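Local coordinates for protein muramoyltetrapeptide carboxypeptidase (Oxalobacter formigenes OXCC13, PDB 6UUK) that probably acts as a serine-type LD-carboxypeptidase of the S66 family, trimming the terminal D-amino acid from the tetrapeptide stems of cell-wall muropeptides, at residues P252-V255 against E256-L259; R131-D135 against L136-K140; F282-S285 against D286-G290; Q261-S265 against G266-K270. All blocks are in the same frame, centred on the assembly; numbering follows the deposited sequence.

Interaction 1: P252-V255 against E256-L259; sequences PYRV and ERML
Arg-257 and Arg-254 lie side by side and point the same way, three residues apart on one side of the helix, and with Val-255 they make up most of this contact. The chain of Arg-257 leaves with CG anti to the backbone N (chi1 -178°) and bends at chi3, which brings its NH2 to 3.6 Å from CG of Arg-254. The extended Arg-254 thus offers its aliphatic part to the other guanidinium. The two guanidinium planes are turned 70° apart, and NH1 of Arg-254 stays 3.8 Å from NH2 of Arg-257, a pairing of like charges that probably costs some energy. CE1 of Tyr-253 lies over one face of the Arg-257 guanidinium, 4.2 Å from NH1, while Arg-96 of the second subunit makes a cation-pi contact with the Tyr-253 ring. On the side facing helix 293-303, Val-255 sets CG1 4.0 Å from CD1 of Leu-259; both are compact, branched and apolar, as suits helix packing. N of Glu-256 donates to O of Pro-252 at 2.9 Å, and N of Leu-259 to O of Val-255 at 3.0 Å. Such i to i+4 bonding marks an alpha helix, here connecting strands 242-248 and 273-280 in a beta-alpha-beta unit.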
loop_
_atom_site.group_PDB
_atom_site.type_symbol
_atom_site.label_atom_id
_atom_site.label_comp_id
_atom_site.label_asym_id
_atom_site.label_seq_id
_atom_site.Cartn_x
_atom_site.Cartn_y
_atom_site.Cartn_z
ATOM N N PRO B 252 -3.814 -6.831 -11.313
ATOM C CA PRO B 252 -2.830 -7.840 -10.887
ATOM C C PRO B 252 -1.424 -7.305 -10.636
ATOM O O PRO B 252 -0.669 -7.904 -9.865
ATOM C CB PRO B 252 -2.838 -8.849 -12.046
ATOM C CG PRO B 252 -3.674 -8.220 -13.143
ATOM C CD PRO B 252 -4.622 -7.309 -12.445
ATOM N N TYR B 253 -1.052 -6.189 -11.270
ATOM C CA TYR B 253 0.245 -5.595 -10.961
ATOM C C TYR B 253 0.232 -4.928 -9.591
ATOM O O TYR B 253 1.266 -4.884 -8.916
ATOM C CB TYR B 253 0.661 -4.602 -12.053
ATOM C CG TYR B 253 0.072 -3.210 -11.938
ATOM C CD1 TYR B 253 0.720 -2.213 -11.217
ATOM C CD2 TYR B 253 -1.114 -2.883 -12.578
ATOM C CE1 TYR B 253 0.189 -0.940 -11.120
ATOM C CE2 TYR B 253 -1.653 -1.613 -12.487
ATOM C CZ TYR B 253 -0.997 -0.647 -11.757
ATOM O OH TYR B 253 -1.530 0.618 -11.666
ATOM N N ARG B 254 -0.922 -4.407 -9.165
ATOM C CA ARG B 254 -1.043 -3.913 -7.799
ATOM C C ARG B 254 -1.024 -5.058 -6.796
ATOM O O ARG B 254 -0.592 -4.875 -5.653
ATOM C CB ARG B 254 -2.323 -3.093 -7.642
ATOM C CG ARG B 254 -2.499 -1.996 -8.677
ATOM C CD ARG B 254 -3.821 -1.269 -8.482
ATOM N NE ARG B 254 -4.085 -0.310 -9.550
ATOM C CZ ARG B 254 -3.730 0.970 -9.512
ATOM N NH1 ARG B 254 -3.091 1.451 -8.454
ATOM N NH2 ARG B 254 -4.012 1.768 -10.531
ATOM N N VAL B 255 -1.491 -6.240 -7.205
ATOM C CA VAL B 255 -1.432 -7.409 -6.335
ATOM C C VAL B 255 0.007 -7.893 -6.200
ATOM O O VAL B 255 0.480 -8.185 -5.095
ATOM C CB VAL B 255 -2.352 -8.521 -6.869
ATOM C CG1 VAL B 255 -2.302 -9.740 -5.961
ATOM C CG2 VAL B 255 -3.777 -8.006 -7.008
ATOM N N GLU B 256 0.724 -7.982 -7.323
ATOM C CA GLU B 256 2.124 -8.395 -7.281
ATOM C C GLU B 256 2.979 -7.393 -6.520
ATOM O O GLU B 256 3.955 -7.780 -5.867
ATOM C CB GLU B 256 2.662 -8.567 -8.701
ATOM C CG GLU B 256 3.971 -9.332 -8.786
ATOM C CD GLU B 256 4.554 -9.321 -10.184
ATOM O OE1 GLU B 256 5.171 -8.304 -10.564
ATOM O OE2 GLU B 256 4.386 -10.325 -10.908
ATOM N N ARG B 257 2.630 -6.108 -6.595
ATOM C CA ARG B 257 3.403 -5.081 -5.905
ATOM C C ARG B 257 3.330 -5.264 -4.394
ATOM O O ARG B 257 4.360 -5.303 -3.711
ATOM C CB ARG B 257 2.897 -3.698 -6.312
ATOM C CG ARG B 257 3.653 -2.534 -5.702
ATOM C CD ARG B 257 3.094 -1.221 -6.219
ATOM N NE ARG B 257 1.650 -1.139 -6.014
ATOM C CZ ARG B 257 0.863 -0.233 -6.583
ATOM N NH1 ARG B 257 1.377 0.674 -7.403
ATOM N NH2 ARG B 257 -0.440 -0.236 -6.337
HETATM N N MSE B 258 2.122 -5.386 -3.856
HETATM C CA MSE B 258 1.936 -5.552 -2.419
HETATM C C MSE B 258 2.464 -6.900 -1.938
HETATM O O MSE B 258 2.893 -7.032 -0.792
HETATM C CB MSE B 258 0.460 -5.393 -2.054
HETATM C CG MSE B 258 -0.064 -3.984 -2.266
HETATM SE SE MSE B 258 -1.967 -3.801 -1.900
HETATM C CE MSE B 258 -2.122 -1.866 -2.089
ATOM N N LEU B 259 2.432 -7.902 -2.820
ATOM C CA LEU B 259 3.039 -9.186 -2.487
ATOM C C LEU B 259 4.558 -9.094 -2.460
ATOM O O LEU B 259 5.209 -9.830 -1.710
ATOM C CB LEU B 259 2.587 -10.259 -3.478
ATOM C CG LEU B 259 1.147 -10.757 -3.334
ATOM C CD1 LEU B 259 0.805 -11.740 -4.442
ATOM C CD2 LEU B 259 0.929 -11.388 -1.968
#

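Interaction 2: R131-D135 against L136-K140; sequences RLLHD and LDFAK
Leu-132 and Leu-136 meet across a turn of helix-like backbone that leads into helix 138-142, whose N-cap position is held by Asp-137. Residues 133-135 keep helical phi/psi without regular bonding, and N of Leu-136 gives only a weak bond to O of Leu-132, at 3.3 Å. At Leu-136 psi swings to 163°, breaking the helical path before the true helix starts. A water bridges this break, donating to O of His-134 at 2.9 Å and to O of Leu-136. Leucines suit the inner side of the turn because it packs on helices 101-111 and 155-163. Leu-132 carries CG between its backbone N and carbonyl carbon (chi1 38°), and its CD1 meets CD1 of Leu-136 at 3.7 Å, the side chains running obliquely to one another. Leu-136 also sets CG against O of Leu-132. Asp-135 and His-134 are exposed, as befits polar residues; Asp-135 has a weak hydrogen bond to Ser-105, and the ring of His-134 meets Trp-234 edge to face. Phe-138 reaches back from the first turn of the helix to Leu-133, its CZ 3.7 Å from CD2. The carbonyl of Leu-133 lies near the plane of that ring, at its edge, with O 3.3 Å from CE1.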
loop_
_atom_site.group_PDB
_atom_site.type_symbol
_atom_site.label_atom_id
_atom_site.label_comp_id
_atom_site.label_asym_id
_atom_site.label_seq_id
_atom_site.Cartn_x
_atom_site.Cartn_y
_atom_site.Cartn_z
ATOM N N ARG B 131 -6.801 4.554 12.506
ATOM C CA ARG B 131 -6.798 5.835 13.204
ATOM C C ARG B 131 -6.847 5.698 14.721
ATOM O O ARG B 131 -6.692 6.707 15.416
ATOM C CB ARG B 131 -7.983 6.688 12.751
ATOM C CG ARG B 131 -7.725 7.544 11.527
ATOM C CD ARG B 131 -8.806 8.606 11.394
ATOM N NE ARG B 131 -8.469 9.625 10.405
ATOM C CZ ARG B 131 -9.108 10.783 10.284
ATOM N NH1 ARG B 131 -8.737 11.656 9.357
ATOM N NH2 ARG B 131 -10.115 11.074 11.097
ATOM N N LEU B 132 -7.059 4.493 15.253
ATOM C CA LEU B 132 -7.254 4.345 16.689
ATOM C C LEU B 132 -6.548 3.112 17.243
ATOM O O LEU B 132 -6.979 2.554 18.257
ATOM C CB LEU B 132 -8.747 4.296 17.028
ATOM C CG LEU B 132 -9.674 3.547 16.066
ATOM C CD1 LEU B 132 -9.615 2.040 16.276
ATOM C CD2 LEU B 132 -11.101 4.052 16.200
ATOM N N LEU B 133 -5.459 2.677 16.604
ATOM C CA LEU B 133 -4.714 1.535 17.122
ATOM C C LEU B 133 -4.104 1.835 18.486
ATOM O O LEU B 133 -3.988 0.934 19.325
ATOM C CB LEU B 133 -3.623 1.122 16.134
ATOM C CG LEU B 133 -4.087 0.410 14.862
ATOM C CD1 LEU B 133 -2.908 0.146 13.941
ATOM C CD2 LEU B 133 -4.799 -0.889 15.208
ATOM N N HIS B 134 -3.714 3.088 18.728
ATOM C CA HIS B 134 -3.148 3.465 20.016
ATOM C C HIS B 134 -4.214 3.777 21.057
ATOM O O HIS B 134 -3.920 3.733 22.256
ATOM C CB HIS B 134 -2.220 4.669 19.849
ATOM C CG HIS B 134 -1.067 4.419 18.928
ATOM N ND1 HIS B 134 0.061 3.730 19.319
ATOM C CD2 HIS B 134 -0.867 4.766 17.634
ATOM C CE1 HIS B 134 0.906 3.662 18.305
ATOM N NE2 HIS B 134 0.368 4.284 17.271
ATOM N N ASP B 135 -5.439 4.093 20.630
ATOM C CA ASP B 135 -6.509 4.354 21.588
ATOM C C ASP B 135 -7.017 3.067 22.224
ATOM O O ASP B 135 -7.532 3.094 23.348
ATOM C CB ASP B 135 -7.659 5.095 20.907
ATOM C CG ASP B 135 -7.238 6.436 20.343
ATOM O OD1 ASP B 135 -6.311 7.055 20.907
ATOM O OD2 ASP B 135 -7.836 6.874 19.337
ATOM N N LEU B 136 -6.884 1.943 21.530
ATOM C CA LEU B 136 -7.357 0.662 22.027
ATOM C C LEU B 136 -6.302 0.004 22.910
ATOM O O LEU B 136 -5.121 0.359 22.885
ATOM C CB LEU B 136 -7.714 -0.267 20.866
ATOM C CG LEU B 136 -8.567 0.328 19.744
ATOM C CD1 LEU B 136 -8.771 -0.683 18.630
ATOM C CD2 LEU B 136 -9.899 0.829 20.270
ATOM N N ASP B 137 -6.750 -0.972 23.696
ATOM C CA ASP B 137 -5.884 -1.767 24.563
ATOM C C ASP B 137 -6.044 -3.223 24.133
ATOM O O ASP B 137 -6.923 -3.934 24.626
ATOM C CB ASP B 137 -6.238 -1.563 26.038
ATOM C CG ASP B 137 -5.240 -2.219 26.975
ATOM O OD1 ASP B 137 -4.209 -2.729 26.490
ATOM O OD2 ASP B 137 -5.490 -2.224 28.199
ATOM N N PHE B 138 -5.189 -3.662 23.207
ATOM C CA PHE B 138 -5.295 -5.018 22.683
ATOM C C PHE B 138 -4.905 -6.070 23.712
ATOM O O PHE B 138 -5.310 -7.229 23.577
ATOM C CB PHE B 138 -4.443 -5.159 21.421
ATOM C CG PHE B 138 -4.932 -4.321 20.273
ATOM C CD1 PHE B 138 -4.423 -3.051 20.058
ATOM C CD2 PHE B 138 -5.911 -4.801 19.418
ATOM C CE1 PHE B 138 -4.877 -2.277 19.005
ATOM C CE2 PHE B 138 -6.369 -4.031 18.363
ATOM C CZ PHE B 138 -5.850 -2.768 18.157
ATOM N N ALA B 139 -4.127 -5.699 24.732
ATOM C CA ALA B 139 -3.911 -6.609 25.850
ATOM C C ALA B 139 -5.193 -6.809 26.647
ATOM O O ALA B 139 -5.438 -7.903 27.166
ATOM C CB ALA B 139 -2.796 -6.083 26.752
ATOM N N LYS B 140 -6.019 -5.765 26.751
ATOM C CA LYS B 140 -7.335 -5.906 27.363
ATOM C C LYS B 140 -8.288 -6.672 26.455
ATOM O O LYS B 140 -9.137 -7.428 26.943
ATOM C CB LYS B 140 -7.903 -4.524 27.689
ATOM C CG LYS B 140 -9.293 -4.528 28.306
ATOM C CD LYS B 140 -9.231 -4.625 29.822
ATOM C CE LYS B 140 -10.600 -4.391 30.441
ATOM N NZ LYS B 140 -10.540 -4.346 31.929
HETATM O O HOH W 1 -3.077 1.470 23.926
#

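Interaction 3: F282-S285 against D286-G290; sequences FKLS and DYDNG
Ser-285 is joined to the residues after it by three hydrogen bonds, two through its backbone and one through its hydroxyl. In the first, its N donates to OD2 of Asp-288 at 2.9 Å; the bond is fairly straight (165° at the hydrogen), although the donor stands above the carboxylate plane. In the second, N of Asp-288 returns to O of Ser-285 at 3.3 Å. The two residues therefore hold each other reciprocally, and an aspartate suits this place because its short side chain can fold back to the peptide three residues earlier. The third bond runs from OG of Ser-285 to OD1 of Asp-286, 2.6 Å long and nearly in line with the acceptor's C-O bond. Two torsions bring these groups together: OG of Ser-285 is anti to its backbone N (chi1 177°), and CG of Asp-286 sits between its own N and carbonyl carbon (chi1 56°).

Van der Waals contact is slight: Leu-284 crosses Asp-288 at about a right angle, its CB 3.3 Å from the carboxylate oxygen OD2. Charge pairing comes from outside, since OD1 of Asp-288 forms a salt bridge with Arg-96 of the second subunit, and His-251 also bonds to OD2. These partners would be expected to stabilise the buried carboxylate as an anion. The whole is a 3-10 turn, 286-288, closed by the backbone bond to Ser-285 and braced by the Asp-288 carboxylate, in the surface loop between strand 273-280 and helix 293-303.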
loop_
_atom_site.group_PDB
_atom_site.type_symbol
_atom_site.label_atom_id
_atom_site.label_comp_id
_atom_site.label_asym_id
_atom_site.label_seq_id
_atom_site.Cartn_x
_atom_site.Cartn_y
_atom_site.Cartn_z
ATOM N N PHE B 282 -11.611 -6.825 -11.864
ATOM C CA PHE B 282 -10.397 -6.334 -12.489
ATOM C C PHE B 282 -10.745 -5.374 -13.618
ATOM O O PHE B 282 -11.913 -5.148 -13.944
ATOM C CB PHE B 282 -9.552 -7.491 -13.021
ATOM C CG PHE B 282 -8.857 -8.274 -11.954
ATOM C CD1 PHE B 282 -8.973 -7.913 -10.623
ATOM C CD2 PHE B 282 -8.073 -9.365 -12.285
ATOM C CE1 PHE B 282 -8.330 -8.634 -9.642
ATOM C CE2 PHE B 282 -7.426 -10.086 -11.309
ATOM C CZ PHE B 282 -7.551 -9.721 -9.986
ATOM N N LYS B 283 -9.704 -4.815 -14.230
ATOM C CA LYS B 283 -9.863 -3.996 -15.425
ATOM C C LYS B 283 -8.624 -4.065 -16.315
ATOM O O LYS B 283 -7.853 -3.101 -16.390
ATOM C CB LYS B 283 -10.163 -2.547 -15.048
ATOM C CG LYS B 283 -11.642 -2.200 -15.049
ATOM C CD LYS B 283 -12.231 -2.300 -16.451
ATOM C CE LYS B 283 -13.723 -2.017 -16.451
ATOM N NZ LYS B 283 -14.017 -0.648 -15.961
ATOM N N LEU B 284 -8.425 -5.188 -17.002
ATOM C CA LEU B 284 -7.278 -5.317 -17.886
ATOM C C LEU B 284 -7.536 -4.593 -19.206
ATOM O O LEU B 284 -8.674 -4.272 -19.560
ATOM C CB LEU B 284 -6.964 -6.788 -18.139
ATOM C CG LEU B 284 -6.865 -7.716 -16.925
ATOM C CD1 LEU B 284 -6.748 -9.165 -17.372
ATOM C CD2 LEU B 284 -5.683 -7.335 -16.056
ATOM N N SER B 285 -6.456 -4.342 -19.942
ATOM C CA SER B 285 -6.529 -3.617 -21.201
ATOM C C SER B 285 -5.565 -4.242 -22.199
ATOM O O SER B 285 -4.842 -5.194 -21.888
ATOM C CB SER B 285 -6.221 -2.128 -20.998
ATOM O OG SER B 285 -6.221 -1.440 -22.234
ATOM N N ASP B 286 -5.559 -3.692 -23.417
ATOM C CA ASP B 286 -4.627 -4.157 -24.438
ATOM C C ASP B 286 -3.190 -3.797 -24.090
ATOM O O ASP B 286 -2.259 -4.472 -24.544
ATOM C CB ASP B 286 -4.998 -3.569 -25.800
ATOM C CG ASP B 286 -5.052 -2.054 -25.788
ATOM O OD1 ASP B 286 -5.517 -1.484 -24.780
ATOM O OD2 ASP B 286 -4.629 -1.431 -26.786
ATOM N N TYR B 287 -2.981 -2.743 -23.300
ATOM C CA TYR B 287 -1.623 -2.371 -22.922
ATOM C C TYR B 287 -0.972 -3.383 -21.990
ATOM O O TYR B 287 0.249 -3.328 -21.802
ATOM C CB TYR B 287 -1.609 -0.985 -22.276
ATOM C CG TYR B 287 -1.246 0.127 -23.234
ATOM C CD1 TYR B 287 -1.105 -0.122 -24.594
ATOM C CD2 TYR B 287 -1.026 1.421 -22.779
ATOM C CE1 TYR B 287 -0.767 0.889 -25.474
ATOM C CE2 TYR B 287 -0.687 2.438 -23.653
ATOM C CZ TYR B 287 -0.559 2.166 -24.998
ATOM O OH TYR B 287 -0.223 3.174 -25.871
ATOM N N ASP B 288 -1.745 -4.300 -21.405
ATOM C CA ASP B 288 -1.143 -5.358 -20.603
ATOM C C ASP B 288 -0.364 -6.337 -21.471
ATOM O O ASP B 288 0.619 -6.925 -21.005
ATOM C CB ASP B 288 -2.220 -6.090 -19.803
ATOM C CG ASP B 288 -2.840 -5.219 -18.729
ATOM O OD1 ASP B 288 -2.095 -4.465 -18.070
ATOM O OD2 ASP B 288 -4.073 -5.286 -18.547
ATOM N N ASN B 289 -0.784 -6.515 -22.724
ATOM C CA ASN B 289 -0.086 -7.360 -23.694
ATOM C C ASN B 289 0.101 -8.777 -23.156
ATOM O O ASN B 289 1.205 -9.325 -23.135
ATOM C CB ASN B 289 1.253 -6.738 -24.096
ATOM C CG ASN B 289 1.848 -7.382 -25.333
ATOM O OD1 ASN B 289 1.130 -7.950 -26.157
ATOM N ND2 ASN B 289 3.167 -7.299 -25.470
ATOM N N GLY B 290 -1.002 -9.372 -22.709
ATOM C CA GLY B 290 -0.980 -10.712 -22.168
ATOM C C GLY B 290 -0.775 -10.804 -20.673
ATOM O O GLY B 290 -0.834 -11.913 -20.125
#

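Interaction 4: Q261-S265 against G266-K270; sequences QLDES and GILKK
Leu-262 and Leu-268 come together where helix 252-264 finishes and the chain doubles back, CB of the first lying 3.8 Å from CD2 of the second. The other methyl of Leu-268, CD1, packs 3.7 Å from CB of Asp-263, so one branched side chain spans both residues. Asp-263 has CG anti to its own backbone N (chi1 178°), and its side chain crosses that of Lys-269 at about a right angle. The resulting salt bridge is long, with OD1 3.6 Å from NZ; the lysine's bend at chi4 brings NZ toward Asp-263, with CE 3.4 Å from its O. Ser-265 suits this turn because its OG (chi1 -60°) donates to O of Gln-261 at 2.8 Å, from the opposite face of that carbonyl to its own N. The backbone makes a Schellman motif: Gly-266 takes positive phi (90°), easy for a residue without CB, N of Ile-267 bonds to O of Leu-262 at 2.9 Å, and N of Gly-266 to O of Asp-263 at 3.1 Å. O of Leu-262 accepts from N of Leu-268 too. The reversal carries the chain toward strand 273-280, with Leu-262 against Leu-223 of helix 223-228 and Leu-268 against Leu-304, just beyond helix 293-303.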
loop_
_atom_site.group_PDB
_atom_site.type_symbol
_atom_site.label_atom_id
_atom_site.label_comp_id
_atom_site.label_asym_id
_atom_site.label_seq_id
_atom_site.Cartn_x
_atom_site.Cartn_y
_atom_site.Cartn_z
ATOM N N GLN B 261 6.152 -6.392 -1.421
ATOM C CA GLN B 261 6.459 -5.745 -0.149
ATOM C C GLN B 261 6.483 -6.761 0.984
ATOM O O GLN B 261 7.364 -6.716 1.851
ATOM C CB GLN B 261 5.447 -4.639 0.143
ATOM C CG GLN B 261 5.710 -3.898 1.445
ATOM C CD GLN B 261 4.760 -2.738 1.661
ATOM O OE1 GLN B 261 3.708 -2.656 1.028
ATOM N NE2 GLN B 261 5.129 -1.829 2.556
ATOM N N LEU B 262 5.525 -7.689 0.991
ATOM C CA LEU B 262 5.545 -8.766 1.973
ATOM C C LEU B 262 6.702 -9.729 1.748
ATOM O O LEU B 262 7.108 -10.418 2.689
ATOM C CB LEU B 262 4.222 -9.532 1.946
ATOM C CG LEU B 262 2.961 -8.690 2.148
ATOM C CD1 LEU B 262 1.715 -9.562 2.115
ATOM C CD2 LEU B 262 3.039 -7.903 3.448
ATOM N N ASP B 263 7.238 -9.797 0.529
ATOM C CA ASP B 263 8.386 -10.659 0.278
ATOM C C ASP B 263 9.699 -9.957 0.611
ATOM O O ASP B 263 10.587 -10.559 1.223
ATOM C CB ASP B 263 8.377 -11.134 -1.175
ATOM C CG ASP B 263 9.575 -11.998 -1.512
ATOM O OD1 ASP B 263 9.679 -13.122 -0.972
ATOM O OD2 ASP B 263 10.414 -11.553 -2.323
ATOM N N GLU B 264 9.834 -8.686 0.226
ATOM C CA GLU B 264 11.047 -7.939 0.548
ATOM C C GLU B 264 11.175 -7.690 2.046
ATOM O O GLU B 264 12.291 -7.683 2.580
ATOM C CB GLU B 264 11.070 -6.614 -0.217
ATOM C CG GLU B 264 11.224 -6.776 -1.721
ATOM C CD GLU B 264 12.580 -7.332 -2.112
ATOM O OE1 GLU B 264 13.547 -7.139 -1.346
ATOM O OE2 GLU B 264 12.679 -7.965 -3.184
ATOM N N SER B 265 10.053 -7.489 2.743
ATOM C CA SER B 265 10.091 -7.327 4.191
ATOM C C SER B 265 10.430 -8.623 4.917
ATOM O O SER B 265 10.671 -8.588 6.129
ATOM C CB SER B 265 8.754 -6.788 4.701
ATOM O OG SER B 265 8.453 -5.531 4.122
ATOM N N GLY B 266 10.449 -9.752 4.216
ATOM C CA GLY B 266 10.804 -11.023 4.810
ATOM C C GLY B 266 9.656 -11.809 5.399
ATOM O O GLY B 266 9.903 -12.787 6.114
ATOM N N ILE B 267 8.412 -11.423 5.120
ATOM C CA ILE B 267 7.271 -12.105 5.723
ATOM C C ILE B 267 6.984 -13.421 5.011
ATOM O O ILE B 267 6.704 -14.439 5.654
ATOM C CB ILE B 267 6.042 -11.178 5.719
ATOM C CG1 ILE B 267 6.378 -9.846 6.391
ATOM C CG2 ILE B 267 4.866 -11.850 6.412
ATOM C CD1 ILE B 267 6.840 -9.986 7.824
ATOM N N LEU B 268 7.055 -13.428 3.679
ATOM C CA LEU B 268 6.691 -14.623 2.922
ATOM C C LEU B 268 7.733 -15.727 3.047
ATOM O O LEU B 268 7.404 -16.905 2.867
ATOM C CB LEU B 268 6.481 -14.269 1.450
ATOM C CG LEU B 268 5.511 -13.121 1.155
ATOM C CD1 LEU B 268 5.309 -12.954 -0.342
ATOM C CD2 LEU B 268 4.182 -13.345 1.858
ATOM N N LYS B 269 8.984 -15.374 3.354
ATOM C CA LYS B 269 10.042 -16.377 3.412
ATOM C C LYS B 269 9.875 -17.321 4.596
ATOM O O LYS B 269 10.349 -18.462 4.548
ATOM C CB LYS B 269 11.407 -15.694 3.476
ATOM C CG LYS B 269 11.626 -14.640 2.400
ATOM C CD LYS B 269 12.941 -13.906 2.617
ATOM C CE LYS B 269 13.109 -12.758 1.636
ATOM N NZ LYS B 269 13.122 -13.229 0.224
ATOM N N LYS B 270 9.209 -16.871 5.659
ATOM C CA LYS B 270 9.067 -17.671 6.868
ATOM C C LYS B 270 7.845 -18.579 6.849
ATOM O O LYS B 270 7.841 -19.603 7.543
ATOM C CB LYS B 270 8.994 -16.761 8.099
ATOM C CG LYS B 270 9.953 -15.583 8.057
ATOM C CD LYS B 270 9.886 -14.776 9.344
ATOM C CE LYS B 270 10.566 -13.427 9.188
ATOM N NZ LYS B 270 11.950 -13.552 8.656
#

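Interactions 1 and 4 occupy one helix, 252-264, with centres 13 Å apart; they touch where O of Leu-259 lies 3.4 Å from CD1 of Leu-268. Interaction 3 adjoins the start of that helix, CD2 of Leu-284 packing 3.6 Å from CG of Pro-252. Interaction 2 belongs to the N-terminal domain, its centre about 29 Å from that of interaction 1 within the same chain. The dimer nevertheless relates them: Arg-131 of one subunit forms a salt bridge with Glu-256 of the other. Interaction 1 comes nearest the predicted charge-relay residues, with the side chain of Val-255 about 9 Å from that of Glu-246 and the side chain of Met-258 about 11 Å from that of His-316.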